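Local coordinates for protein putative ATPase, AAA family (Prochlorococcus marinus subsp. pastoris str. CCMP1986, PDB 3CTD) that probably acts, as a member of the RarA/MGS1/WRNIP1 subfamily of AAA ATPases, as a DNA-dependent ATPase in the cellular response to stalled DNA replication, at residues B[36-41]-B[59-64]; B[44-49]-B[73-78]; B[67-72]-B[100-105]; B[92-97]-B[118-123]; B[172-177]-B[181-186]. The protein carries 1 engineered substitution. One frame throughout, in Å; residues are numbered along the deposited sequence.

In the fold
All five contacts lie in the C-terminal part of the protein, four of them in a helical bundle and the fifth in an extended region well apart from it. Interactions 1 and 2 share helix 36-47, with centres about 13 Å apart; interactions 2 and 3 share helix 68-83, and interactions 3 and 4 share helix 90-104, so the bundle is tied together helix by helix. Interactions 2 and 4 are the nearest pair, about 9 Å between centres, and meet through Ile46 and Leu120. Interaction 5 lies on the other side of the chain's centre, about 29 Å from interaction 2 and 40 Å from interaction 1 between centres; it packs on a neighbouring subunit.

Interaction 1 of 5, residues B[36-41]-B[59-64]; sequences FDVISA and ANMVEA
Met61 meets both Val38 and Ile39, and these apolar contacts make up most of the interface. Met61 CG lies 3.4 Å from Val38 CG1, the two side chains sliding past each other in opposite directions. Further along the methionine, SD comes to 3.3 Å from Ile39 CD1, where the two side chains cross at about a right angle. The methionine chain is extended as far as the sulfur and then bends (chi3 -67°), which leaves its terminal CE also near Ile39 CD1, at 4.1 Å. A long, unbranched and flexible residue suits this place, because it can span the gap to a partner helix; the axes of the two short segments approach to 10.0 Å, at 150° between their directions. The branched Val38 and Ile39 present methyl groups to it.

The second kind of contact sets a polar group against a methyl. Val38 carries CG1 opposite its own backbone N (chi1 177°), and that branch also lies 3.4 Å from Asn60 OD1, valine and asparagine approaching from opposite directions. No hydrogen bond joins the two segments.

Phe70 and Arg74 on helix 68-83 also pack on Ile39, while Ile71 of that helix touches Met61. Asp37 OD1 and Ser40 OG are hydrogen-bonded to Asn153 N and Leu151 O of a neighbouring subunit. With an alanine in place of Met61, Ile39 CD1 and Val38 CG1 would probably lose their partner and a gap would open between the helices. Helices 36-47 and 51-63 thus meet here through shape and dispersion, with the amide oxygen of Asn60 set against the Val38 methyl at the edge of the apolar patch.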
# COMPACT_ATOMS: atom_id res chain seq x y z
N PHE B 36 -18.04 21.99 14.40
CA PHE B 36 -16.62 22.15 14.16
C PHE B 36 -15.89 21.91 15.50
O PHE B 36 -14.72 21.57 15.50
CB PHE B 36 -16.29 23.47 13.43
N ASP B 37 -16.60 21.97 16.62
CA ASP B 37 -16.01 21.56 17.93
C ASP B 37 -15.89 20.04 18.12
O ASP B 37 -14.95 19.53 18.76
CB ASP B 37 -16.81 22.15 19.10
CG ASP B 37 -16.72 23.67 19.18
OD1 ASP B 37 -15.71 24.24 18.71
OD2 ASP B 37 -17.66 24.29 19.72
N VAL B 38 -16.89 19.32 17.62
CA VAL B 38 -16.92 17.86 17.69
C VAL B 38 -15.75 17.31 16.87
O VAL B 38 -14.89 16.60 17.40
CB VAL B 38 -18.33 17.29 17.26
CG1 VAL B 38 -18.33 15.77 17.26
CG2 VAL B 38 -19.46 17.82 18.21
N ILE B 39 -15.67 17.70 15.60
CA ILE B 39 -14.54 17.27 14.76
C ILE B 39 -13.20 17.64 15.40
O ILE B 39 -12.24 16.86 15.35
CB ILE B 39 -14.64 17.78 13.29
CG1 ILE B 39 -13.72 16.95 12.36
CG2 ILE B 39 -14.30 19.26 13.18
CD1 ILE B 39 -14.41 15.91 11.51
N SER B 40 -13.15 18.78 16.07
CA SER B 40 -11.95 19.17 16.82
C SER B 40 -11.63 18.17 17.95
O SER B 40 -10.49 17.68 18.09
CB SER B 40 -12.09 20.61 17.33
OG SER B 40 -11.21 20.87 18.41
N ALA B 41 -12.62 17.82 18.73
CA ALA B 41 -12.38 16.83 19.80
C ALA B 41 -11.92 15.42 19.28
O ALA B 41 -11.10 14.70 19.92
CB ALA B 41 -13.63 16.74 20.69
N ALA B 59 -18.54 8.37 16.74
CA ALA B 59 -19.93 7.95 16.88
C ALA B 59 -20.86 9.18 16.97
O ALA B 59 -21.92 9.23 16.32
CB ALA B 59 -20.06 7.03 18.11
N ASN B 60 -20.44 10.16 17.78
CA ASN B 60 -21.14 11.42 17.86
C ASN B 60 -21.40 11.97 16.47
O ASN B 60 -22.53 12.25 16.09
CB ASN B 60 -20.28 12.42 18.63
CG ASN B 60 -20.97 13.77 18.83
OD1 ASN B 60 -21.42 14.43 17.87
ND2 ASN B 60 -21.04 14.19 20.07
N MET B 61 -20.32 12.10 15.69
CA MET B 61 -20.40 12.71 14.36
C MET B 61 -21.38 12.00 13.41
O MET B 61 -22.15 12.66 12.71
CB MET B 61 -19.00 12.87 13.73
CG MET B 61 -18.07 13.95 14.39
SD MET B 61 -16.64 14.30 13.36
CE MET B 61 -15.92 12.68 13.59
N VAL B 62 -21.37 10.67 13.38
CA VAL B 62 -22.27 9.99 12.44
C VAL B 62 -23.75 10.03 12.88
O VAL B 62 -24.62 10.19 12.03
CB VAL B 62 -21.78 8.52 11.97
CG1 VAL B 62 -20.37 8.24 12.37
CG2 VAL B 62 -22.72 7.42 12.39
N GLU B 63 -24.04 9.92 14.18
CA GLU B 63 -25.40 10.18 14.65
C GLU B 63 -25.88 11.52 14.20
O GLU B 63 -27.05 11.65 13.86
CB GLU B 63 -25.50 10.15 16.17
CG GLU B 63 -24.59 9.11 16.73
CD GLU B 63 -25.07 7.68 16.44
OE1 GLU B 63 -26.32 7.45 16.42
OE2 GLU B 63 -24.18 6.79 16.27
N ALA B 64 -24.99 12.51 14.20
CA ALA B 64 -25.38 13.87 13.89
C ALA B 64 -25.43 14.12 12.39
O ALA B 64 -25.65 15.24 11.93
CB ALA B 64 -24.45 14.89 14.60

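Interaction 2 of 5, residues B[44-49]-B[73-78]; sequences KSIRGS and RRLLIS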
# COMPACT_ATOMS: atom_id res chain seq x y z
N LYS B 44 -8.35 15.80 18.23
CA LYS B 44 -7.48 15.91 19.38
C LYS B 44 -7.37 14.59 20.08
O LYS B 44 -6.29 14.26 20.51
CB LYS B 44 -7.91 17.00 20.35
CG LYS B 44 -8.16 18.32 19.68
CD LYS B 44 -8.32 19.39 20.76
CE LYS B 44 -8.75 20.74 20.15
NZ LYS B 44 -7.62 21.38 19.49
N SER B 45 -8.45 13.82 20.18
CA SER B 45 -8.36 12.46 20.77
C SER B 45 -7.38 11.55 19.98
O SER B 45 -6.62 10.74 20.55
CB SER B 45 -9.77 11.81 20.81
OG SER B 45 -10.78 12.72 21.26
N ILE B 46 -7.42 11.65 18.66
CA ILE B 46 -6.47 10.92 17.84
C ILE B 46 -5.09 11.41 18.15
O ILE B 46 -4.23 10.62 18.43
CB ILE B 46 -6.77 11.08 16.31
CG1 ILE B 46 -7.97 10.21 15.92
CG2 ILE B 46 -5.51 10.84 15.43
CD1 ILE B 46 -8.56 10.62 14.57
N ARG B 47 -4.88 12.72 18.08
CA ARG B 47 -3.57 13.27 18.42
C ARG B 47 -3.09 12.87 19.80
O ARG B 47 -1.91 12.62 20.00
CB ARG B 47 -3.55 14.79 18.28
CG ARG B 47 -2.19 15.41 18.66
CD ARG B 47 -2.11 16.91 18.28
NE ARG B 47 -2.70 17.18 16.97
CZ ARG B 47 -3.71 18.02 16.76
NH1 ARG B 47 -4.28 18.66 17.78
NH2 ARG B 47 -4.14 18.20 15.52
N GLY B 48 -4.02 12.81 20.75
CA GLY B 48 -3.73 12.36 22.12
C GLY B 48 -3.60 10.85 22.32
O GLY B 48 -3.37 10.37 23.45
N SER B 49 -3.72 10.09 21.22
CA SER B 49 -3.56 8.63 21.26
C SER B 49 -4.64 8.00 22.14
O SER B 49 -4.41 7.01 22.84
CB SER B 49 -2.15 8.19 21.68
OG SER B 49 -1.16 8.78 20.83
N ARG B 73 -11.50 13.51 5.11
CA ARG B 73 -10.55 14.60 4.79
C ARG B 73 -9.65 14.87 5.98
O ARG B 73 -8.43 14.91 5.83
CB ARG B 73 -11.28 15.89 4.40
CG ARG B 73 -11.36 16.14 2.91
CD ARG B 73 -12.19 17.41 2.56
NE ARG B 73 -13.31 16.87 1.82
CZ ARG B 73 -14.59 17.12 2.05
NH1 ARG B 73 -14.94 18.01 2.99
NH2 ARG B 73 -15.48 16.47 1.30
N ARG B 74 -10.27 15.04 7.14
CA ARG B 74 -9.55 15.29 8.37
C ARG B 74 -8.70 14.13 8.80
O ARG B 74 -7.64 14.33 9.35
CB ARG B 74 -10.49 15.71 9.49
CG ARG B 74 -11.07 17.10 9.30
CD ARG B 74 -10.03 18.28 9.35
NE ARG B 74 -10.70 19.52 8.90
CZ ARG B 74 -11.37 20.39 9.69
NH1 ARG B 74 -11.46 20.19 11.01
NH2 ARG B 74 -11.97 21.46 9.15
N LEU B 75 -9.15 12.90 8.55
CA LEU B 75 -8.32 11.75 8.80
C LEU B 75 -7.11 11.70 7.83
O LEU B 75 -5.99 11.34 8.25
CB LEU B 75 -9.14 10.47 8.69
CG LEU B 75 -10.19 10.13 9.76
CD1 LEU B 75 -10.93 8.89 9.29
CD2 LEU B 75 -9.48 9.82 11.04
N LEU B 76 -7.30 12.08 6.57
CA LEU B 76 -6.18 12.05 5.62
C LEU B 76 -5.16 13.10 6.07
O LEU B 76 -3.97 12.79 6.23
CB LEU B 76 -6.61 12.30 4.18
CG LEU B 76 -7.35 11.16 3.44
CD1 LEU B 76 -8.10 11.73 2.20
CD2 LEU B 76 -6.46 9.98 3.05
N ILE B 77 -5.64 14.32 6.30
CA ILE B 77 -4.82 15.39 6.88
C ILE B 77 -4.06 14.99 8.14
O ILE B 77 -2.86 15.18 8.24
CB ILE B 77 -5.68 16.62 7.20
CG1 ILE B 77 -6.35 17.14 5.91
CG2 ILE B 77 -4.85 17.70 7.92
CD1 ILE B 77 -7.30 18.35 6.13
N SER B 78 -4.76 14.45 9.13
CA SER B 78 -4.14 14.08 10.37
C SER B 78 -3.09 12.95 10.15
O SER B 78 -2.04 12.90 10.82
CB SER B 78 -5.21 13.71 11.39
OG SER B 78 -4.68 12.73 12.24
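Ile46 reaches helix 68-83 with two separate branches, each directed at a different residue. Its longer arm starts beside the backbone N (chi1 -76°) and runs out extended, so that the terminal CD1 arrives 3.7 Å from Leu75 CD2. Isoleucine and leucine cross there at about a right angle, one methyl against another, which lets each side chain rest across the other instead of lying along it. The shorter branch, CG2, is turned opposite the backbone N and faces the next turn of the partner helix, where it stands 3.8 Å from Ser78 OG. Leu75 and Ser78 are three residues apart, thus on the same flank of their helix, and the forked isoleucine spans both. A beta-branched residue suits this task, and the small serine meets the methyl with its hydroxyl oxygen. No hydrogen bond passes between the segments.

Just beyond Ile46, helix 36-47 stops in a Schellman motif, marked by the positive phi of Ser49 (63°) and the bond from Ser49 N back to Ile46 O at 2.9 Å. The last regular helical bond runs from Gly48 N to Lys44 O, at 2.7 Å. Glycine fits position 48, since a CB there would be crowded by that same carbonyl.

Arg47, next to Ile46, forms a salt bridge through NE with Asp82 OD1, a second link between helices 36-47 and 68-83, and its NH1 bonds to Tyr158 OH of a neighbouring subunit. The contact is buried in the bundle: Leu120 of helix 110-121 packs on both Ile46 and Ser78, Thr54 of helix 51-63 touches Ile46, and Val94 of helix 90-104 lies against Leu75.

Interaction 3 of 5, residues B[67-72]-B[100-105]; sequences DPNFIF and AFDRVG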
# COMPACT_ATOMS: atom_id res chain seq x y z
N ASP B 67 -20.94 14.57 7.19
CA ASP B 67 -20.56 13.99 5.89
C ASP B 67 -19.35 13.07 6.05
O ASP B 67 -18.33 13.53 6.52
CB ASP B 67 -20.20 15.16 4.98
CG ASP B 67 -19.80 14.73 3.59
OD1 ASP B 67 -19.63 13.51 3.30
OD2 ASP B 67 -19.65 15.66 2.77
N PRO B 68 -19.44 11.78 5.66
CA PRO B 68 -18.25 10.91 5.83
C PRO B 68 -17.02 11.41 5.06
O PRO B 68 -15.89 11.31 5.57
CB PRO B 68 -18.71 9.53 5.30
CG PRO B 68 -19.88 9.83 4.44
CD PRO B 68 -20.56 11.07 5.04
N ASN B 69 -17.22 11.95 3.86
CA ASN B 69 -16.11 12.58 3.10
C ASN B 69 -15.40 13.66 3.90
O ASN B 69 -14.17 13.72 3.90
CB ASN B 69 -16.60 13.19 1.78
CG ASN B 69 -17.21 12.14 0.86
OD1 ASN B 69 -16.57 11.12 0.56
ND2 ASN B 69 -18.47 12.34 0.46
N PHE B 70 -16.17 14.48 4.62
CA PHE B 70 -15.55 15.44 5.51
C PHE B 70 -14.70 14.74 6.60
O PHE B 70 -13.55 15.09 6.83
CB PHE B 70 -16.59 16.39 6.09
CG PHE B 70 -16.04 17.35 7.06
CD1 PHE B 70 -15.06 18.26 6.68
CD2 PHE B 70 -16.50 17.37 8.37
CE1 PHE B 70 -14.55 19.19 7.60
CE2 PHE B 70 -15.98 18.28 9.29
CZ PHE B 70 -15.00 19.21 8.90
N ILE B 71 -15.23 13.71 7.22
CA ILE B 71 -14.44 13.01 8.26
C ILE B 71 -13.15 12.42 7.67
O ILE B 71 -12.08 12.54 8.24
CB ILE B 71 -15.27 11.88 8.92
CG1 ILE B 71 -16.54 12.45 9.57
CG2 ILE B 71 -14.40 11.04 9.84
CD1 ILE B 71 -17.63 11.37 9.78
N PHE B 72 -13.27 11.79 6.51
CA PHE B 72 -12.08 11.24 5.81
C PHE B 72 -11.05 12.29 5.39
O PHE B 72 -9.87 11.98 5.34
CB PHE B 72 -12.47 10.41 4.58
CG PHE B 72 -12.73 8.99 4.90
CD1 PHE B 72 -11.74 8.21 5.50
CD2 PHE B 72 -13.96 8.43 4.64
CE1 PHE B 72 -11.98 6.88 5.82
CE2 PHE B 72 -14.18 7.11 4.95
CZ PHE B 72 -13.20 6.34 5.55
N ALA B 100 -12.36 2.26 0.37
CA ALA B 100 -13.25 1.15 0.68
C ALA B 100 -14.65 1.73 0.96
O ALA B 100 -15.64 1.25 0.42
CB ALA B 100 -12.73 0.37 1.82
N PHE B 101 -14.72 2.83 1.70
CA PHE B 101 -16.00 3.45 1.97
C PHE B 101 -16.73 3.87 0.67
O PHE B 101 -17.95 3.61 0.56
CB PHE B 101 -15.85 4.62 2.97
CG PHE B 101 -17.17 5.21 3.40
CD1 PHE B 101 -17.75 4.84 4.61
CD2 PHE B 101 -17.86 6.09 2.56
CE1 PHE B 101 -18.99 5.37 5.00
CE2 PHE B 101 -19.09 6.61 2.93
CZ PHE B 101 -19.67 6.24 4.15
N ASP B 102 -16.04 4.50 -0.29
CA ASP B 102 -16.66 4.81 -1.60
C ASP B 102 -17.25 3.57 -2.27
O ASP B 102 -18.32 3.63 -2.84
CB ASP B 102 -15.75 5.66 -2.55
CG ASP B 102 -15.62 7.16 -2.07
OD1 ASP B 102 -16.54 7.66 -1.36
OD2 ASP B 102 -14.60 7.86 -2.37
N ARG B 103 -16.59 2.44 -2.16
CA ARG B 103 -17.15 1.24 -2.78
C ARG B 103 -18.33 0.67 -2.00
O ARG B 103 -19.20 0.06 -2.61
CB ARG B 103 -16.09 0.15 -2.99
N VAL B 104 -18.39 0.85 -0.68
CA VAL B 104 -19.36 0.05 0.10
C VAL B 104 -20.48 0.93 0.69
O VAL B 104 -21.64 0.56 0.72
CB VAL B 104 -18.64 -0.83 1.16
CG1 VAL B 104 -19.62 -1.63 1.94
CG2 VAL B 104 -17.72 -1.91 0.49
N GLY B 105 -20.15 2.14 1.13
CA GLY B 105 -21.17 2.98 1.65
C GLY B 105 -21.61 2.44 2.99
O GLY B 105 -20.95 1.59 3.57
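Phe101 is the first residue of 100-105 to touch the other segment, and it meets both Pro68 and Phe72. CG lies opposite the backbone N (chi1 -174°), which brings the ring against helix 68-83. At the far end, CZ lies 3.6 Å from Pro68 CG, with the proline ring and the phenylalanine crossing at about a right angle. Nearer the backbone, Phe101 CB is 3.6 Å from Phe72 CE2. The two rings form an offset edge-to-face pair, the edge of Phe72 toward the face of Phe101, with ring centroids 6.0 Å apart and planes at 62°. A large flat residue is well placed here, as one ring serves two partners on successive turns.

Asp102 follows at the solvent-exposed margin. Its OD1 stands 4.0 Å from Asn69 OD1, two acceptor oxygens side by side with no bond between them. At the end of the helix, Phe101 O accepts both Val104 N, at 3.1 Å, and Gly105 N, at 2.7 Å. Gly105 has positive phi, a conformation that favours glycine as the chain leaves the helix.

Across the contact the partner helix begins at Pro68, a residue well tolerated in a first turn. Asp67 is its N-cap: Asp67 OD1 takes Asn69 N at 2.9 Å, from above the carboxylate plane and with a bent N-H...O angle of 130°.

Phe106 adds another edge-to-face ring to Phe101. Were Phe101 cut back to an alanine, Phe72 would probably lose its aromatic partner and a gap would open beside Pro68. The chemistry is thus aromatic and apolar inside, with Asn69 and Asp102 left at the polar margin.

Interaction 4 of 5, residues B[92-97]-B[118-123]; sequences VVVQSC and LYLAIS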
# COMPACT_ATOMS: atom_id res chain seq x y z
N VAL B 92 -1.39 5.71 3.49
CA VAL B 92 -1.84 4.68 2.57
C VAL B 92 -3.04 3.94 3.15
O VAL B 92 -3.99 3.66 2.44
CB VAL B 92 -0.71 3.65 2.26
CG1 VAL B 92 -1.22 2.50 1.33
CG2 VAL B 92 0.56 4.36 1.70
N VAL B 93 -3.01 3.62 4.44
CA VAL B 93 -4.08 2.83 5.05
C VAL B 93 -5.39 3.64 5.07
O VAL B 93 -6.46 3.14 4.71
CB VAL B 93 -3.69 2.37 6.50
CG1 VAL B 93 -4.91 1.82 7.30
CG2 VAL B 93 -2.53 1.35 6.47
N VAL B 94 -5.30 4.88 5.53
CA VAL B 94 -6.48 5.73 5.62
C VAL B 94 -7.06 6.00 4.23
O VAL B 94 -8.27 6.05 4.09
CB VAL B 94 -6.13 7.09 6.23
CG1 VAL B 94 -7.29 8.01 6.05
CG2 VAL B 94 -5.75 6.93 7.69
N GLN B 95 -6.21 6.19 3.23
CA GLN B 95 -6.68 6.45 1.88
C GLN B 95 -7.44 5.24 1.37
O GLN B 95 -8.47 5.34 0.72
CB GLN B 95 -5.53 6.82 0.93
CG GLN B 95 -5.95 6.88 -0.53
CD GLN B 95 -6.99 7.96 -0.75
OE1 GLN B 95 -6.85 9.10 -0.26
NE2 GLN B 95 -8.04 7.61 -1.50
N SER B 96 -6.93 4.09 1.72
CA SER B 96 -7.55 2.86 1.36
C SER B 96 -8.89 2.58 2.11
O SER B 96 -9.80 2.00 1.54
CB SER B 96 -6.52 1.76 1.62
OG SER B 96 -7.05 0.49 1.43
N CYS B 97 -8.99 2.98 3.38
CA CYS B 97 -10.25 3.05 4.10
C CYS B 97 -11.25 3.96 3.37
O CYS B 97 -12.40 3.55 3.13
CB CYS B 97 -10.01 3.55 5.53
SG CYS B 97 -9.17 2.29 6.54
N LEU B 118 -9.23 4.48 14.47
CA LEU B 118 -8.47 3.71 15.48
C LEU B 118 -7.01 3.60 15.14
O LEU B 118 -6.14 3.68 16.00
CB LEU B 118 -9.07 2.30 15.64
CG LEU B 118 -10.40 2.30 16.41
CD1 LEU B 118 -11.08 0.96 16.19
CD2 LEU B 118 -10.21 2.63 17.92
N TYR B 119 -6.73 3.44 13.85
CA TYR B 119 -5.36 3.24 13.38
C TYR B 119 -4.46 4.46 13.68
O TYR B 119 -3.32 4.31 14.12
CB TYR B 119 -5.40 2.99 11.88
CG TYR B 119 -4.05 2.78 11.30
CD1 TYR B 119 -3.57 1.52 11.01
CD2 TYR B 119 -3.23 3.84 11.00
CE1 TYR B 119 -2.28 1.33 10.44
CE2 TYR B 119 -1.94 3.66 10.43
CZ TYR B 119 -1.48 2.41 10.15
OH TYR B 119 -0.21 2.26 9.58
N LEU B 120 -4.97 5.66 13.39
CA LEU B 120 -4.27 6.90 13.71
C LEU B 120 -4.16 7.09 15.22
O LEU B 120 -3.09 7.44 15.70
CB LEU B 120 -4.94 8.10 13.04
CG LEU B 120 -4.93 8.04 11.52
CD1 LEU B 120 -5.52 9.31 10.90
CD2 LEU B 120 -3.50 7.80 11.03
N ALA B 121 -5.23 6.84 15.98
CA ALA B 121 -5.18 7.00 17.43
C ALA B 121 -4.04 6.21 18.08
O ALA B 121 -3.39 6.69 19.01
CB ALA B 121 -6.49 6.60 18.04
N ILE B 122 -3.79 4.98 17.61
CA ILE B 122 -2.77 4.16 18.21
C ILE B 122 -1.42 4.20 17.50
O ILE B 122 -0.51 3.49 17.92
CB ILE B 122 -3.24 2.68 18.40
CG1 ILE B 122 -3.42 1.93 17.07
CG2 ILE B 122 -4.56 2.65 19.16
CD1 ILE B 122 -3.94 0.50 17.26
N SER B 123 -1.26 5.01 16.45
CA SER B 123 0.05 5.07 15.78
C SER B 123 0.98 5.94 16.58
O SER B 123 0.49 6.87 17.27
CB SER B 123 -0.07 5.66 14.38
OG SER B 123 -0.87 4.83 13.57
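Tyr119 extends from helix 110-121 across to Val93 of helix 90-104. Its CB points toward the partner segment; with CG opposite the backbone N (chi1 180°), the ring comes to lie beside Val93. CD1, the first ring atom in touch, lies 4.0 Å from Val93 CG1. CE1 comes next and meets both valine methyls, with CG2 at 4.0 Å. CZ and the hydroxyl OH then each have Val93 CG2 at a similar distance. Val93 CG1 sits over one face of the ring, 4.1 Å from its centroid and 16° off the normal, a CH-pi contact. The tip makes a weak hydrogen bond to Asp87 OD2, while Trp191 of a neighbouring subunit stacks on the ring.

Beside it, Leu120 crosses Val94 at about a right angle, its CD1 lying 4.0 Å from Val94 CG2. Short beta-branched valines suit helix 90-104, where they let the bulkier tyrosine and leucine fill the space between. Helix 110-121 closes with Ser123 OG donating to Tyr119 O at 2.6 Å, a bond that ties up a carbonyl of the last turn.

Helices 90-104 and 110-121 follow each other in the chain and run in roughly opposite directions, so this is the buried packing of a helical hairpin within the all-helical bundle.

Interaction 5 of 5, residues B[172-177]-B[181-186]; sequences EYLPTD and IKFWKP
Asp52 OD1 of a neighbouring subunit is gripped by two backbone N-H groups in succession, those of Phe183 and Trp184, and so holds the 181-186 chain beside that subunit. Within the chain, Phe183 and Ile181 both face Leu174 of the 172-177 segment. Leu174 CD1 lies 3.9 Å from Ile181 CG2, the leucine and isoleucine crossing at about a right angle. The other leucine branch, CD2, comes to the edge of the Phe183 ring, near its plane, 4.4 Å from CE2. Leu174 divides its two methyls between two partners, which a forked, purely apolar side chain does well.

Ile181 has CG1 opposite its backbone N (chi1 -171°), which leaves CG2 in the crowded position between N and the carbonyl carbon, and it is this methyl that Leu174 meets. Ile181 CG1 lies over one face of the Phe183 ring, 4.2 Å above its plane and displaced toward the rim of the ring, so isoleucine and phenylalanine pack on each other as well as on the leucine.

Neither segment forms a helix or strand: both belong to the irregular, non-helical region between helix 131-139 and helix 191-197, in the C-terminal region of this RarA-type protein. Side chains alternate even so, with Ile181 and Phe183 directed toward Leu174 and Lys182 away from it.

Phe183 also packs against Ala135 and Ala138 of helix 131-139. Leu174 packs on Ala53 of the neighbouring subunit that supplies Asp52, and Tyr173 O accepts from Trp57 NE1 of that same subunit.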
# COMPACT_ATOMS: atom_id res chain seq x y z
N GLU B 172 26.29 21.33 -2.80
CA GLU B 172 25.39 22.31 -2.18
C GLU B 172 24.01 22.17 -2.78
O GLU B 172 23.88 22.18 -4.01
CB GLU B 172 25.88 23.75 -2.45
CG GLU B 172 27.35 24.05 -2.06
CD GLU B 172 27.85 25.43 -2.57
OE1 GLU B 172 27.01 26.31 -2.84
OE2 GLU B 172 29.10 25.63 -2.70
N TYR B 173 22.99 22.12 -1.92
CA TYR B 173 21.60 22.02 -2.33
C TYR B 173 20.80 23.24 -1.91
O TYR B 173 19.74 23.56 -2.47
CB TYR B 173 20.97 20.70 -1.83
CG TYR B 173 21.61 19.49 -2.52
CD1 TYR B 173 21.57 19.36 -3.91
CD2 TYR B 173 22.26 18.50 -1.80
CE1 TYR B 173 22.16 18.28 -4.57
CE2 TYR B 173 22.85 17.42 -2.43
CZ TYR B 173 22.81 17.32 -3.82
OH TYR B 173 23.43 16.28 -4.50
N LEU B 174 21.33 23.94 -0.92
CA LEU B 174 20.70 25.19 -0.45
C LEU B 174 21.54 26.31 -1.02
O LEU B 174 22.71 26.12 -1.33
CB LEU B 174 20.72 25.27 1.08
CG LEU B 174 19.62 24.52 1.81
CD1 LEU B 174 20.10 24.02 3.20
CD2 LEU B 174 18.41 25.38 1.93
N PRO B 175 20.96 27.50 -1.14
CA PRO B 175 21.86 28.63 -1.47
C PRO B 175 22.99 28.78 -0.43
O PRO B 175 22.79 28.43 0.74
CB PRO B 175 20.94 29.84 -1.40
CG PRO B 175 19.46 29.24 -1.49
CD PRO B 175 19.58 27.91 -0.80
N THR B 176 24.15 29.28 -0.85
CA THR B 176 25.31 29.45 0.03
C THR B 176 25.04 30.19 1.34
O THR B 176 25.57 29.77 2.38
CB THR B 176 26.57 30.12 -0.69
OG1 THR B 176 26.31 31.49 -1.06
CG2 THR B 176 26.93 29.39 -1.95
N ASP B 177 24.25 31.27 1.32
CA ASP B 177 24.01 32.00 2.58
C ASP B 177 23.13 31.24 3.56
O ASP B 177 22.73 31.81 4.59
CB ASP B 177 23.43 33.41 2.38
CG ASP B 177 22.05 33.39 1.76
OD1 ASP B 177 21.72 32.37 1.14
OD2 ASP B 177 21.31 34.39 1.86
N ILE B 181 21.76 25.60 7.62
CA ILE B 181 20.46 25.81 8.22
C ILE B 181 19.60 24.52 8.25
O ILE B 181 19.65 23.68 7.33
CB ILE B 181 19.69 26.92 7.55
CG1 ILE B 181 18.44 27.21 8.39
CG2 ILE B 181 19.39 26.54 6.07
CD1 ILE B 181 17.65 28.48 7.96
N LYS B 182 18.83 24.38 9.33
CA LYS B 182 18.08 23.17 9.56
C LYS B 182 16.59 23.45 9.68
O LYS B 182 16.15 24.13 10.59
CB LYS B 182 18.61 22.46 10.80
N PHE B 183 15.80 22.92 8.74
CA PHE B 183 14.34 23.07 8.81
C PHE B 183 13.63 21.85 9.40
O PHE B 183 12.62 22.00 10.09
CB PHE B 183 13.75 23.39 7.45
CG PHE B 183 14.24 24.68 6.87
CD1 PHE B 183 13.95 25.90 7.48
CD2 PHE B 183 15.00 24.68 5.71
CE1 PHE B 183 14.41 27.10 6.93
CE2 PHE B 183 15.45 25.84 5.16
CZ PHE B 183 15.15 27.06 5.76
N TRP B 184 14.18 20.67 9.18
CA TRP B 184 13.52 19.43 9.63
C TRP B 184 14.33 18.68 10.70
O TRP B 184 15.51 18.48 10.54
CB TRP B 184 13.32 18.52 8.41
CG TRP B 184 12.78 17.16 8.71
CD1 TRP B 184 11.47 16.83 8.97
CD2 TRP B 184 13.50 15.90 8.73
NE1 TRP B 184 11.34 15.46 9.17
CE2 TRP B 184 12.57 14.88 9.03
CE3 TRP B 184 14.83 15.55 8.52
CZ2 TRP B 184 12.93 13.54 9.11
CZ3 TRP B 184 15.19 14.18 8.62
CH2 TRP B 184 14.25 13.21 8.90
N LYS B 185 13.70 18.25 11.78
CA LYS B 185 14.34 17.23 12.66
C LYS B 185 13.32 16.15 12.86
O LYS B 185 12.14 16.45 13.08
CB LYS B 185 14.74 17.80 14.05
N PRO B 186 13.74 14.90 12.83
CA PRO B 186 12.70 13.93 13.16
C PRO B 186 12.44 13.87 14.68
O PRO B 186 13.18 14.47 15.47
CB PRO B 186 13.31 12.59 12.67
CG PRO B 186 14.80 12.75 12.89
CD PRO B 186 15.08 14.29 12.67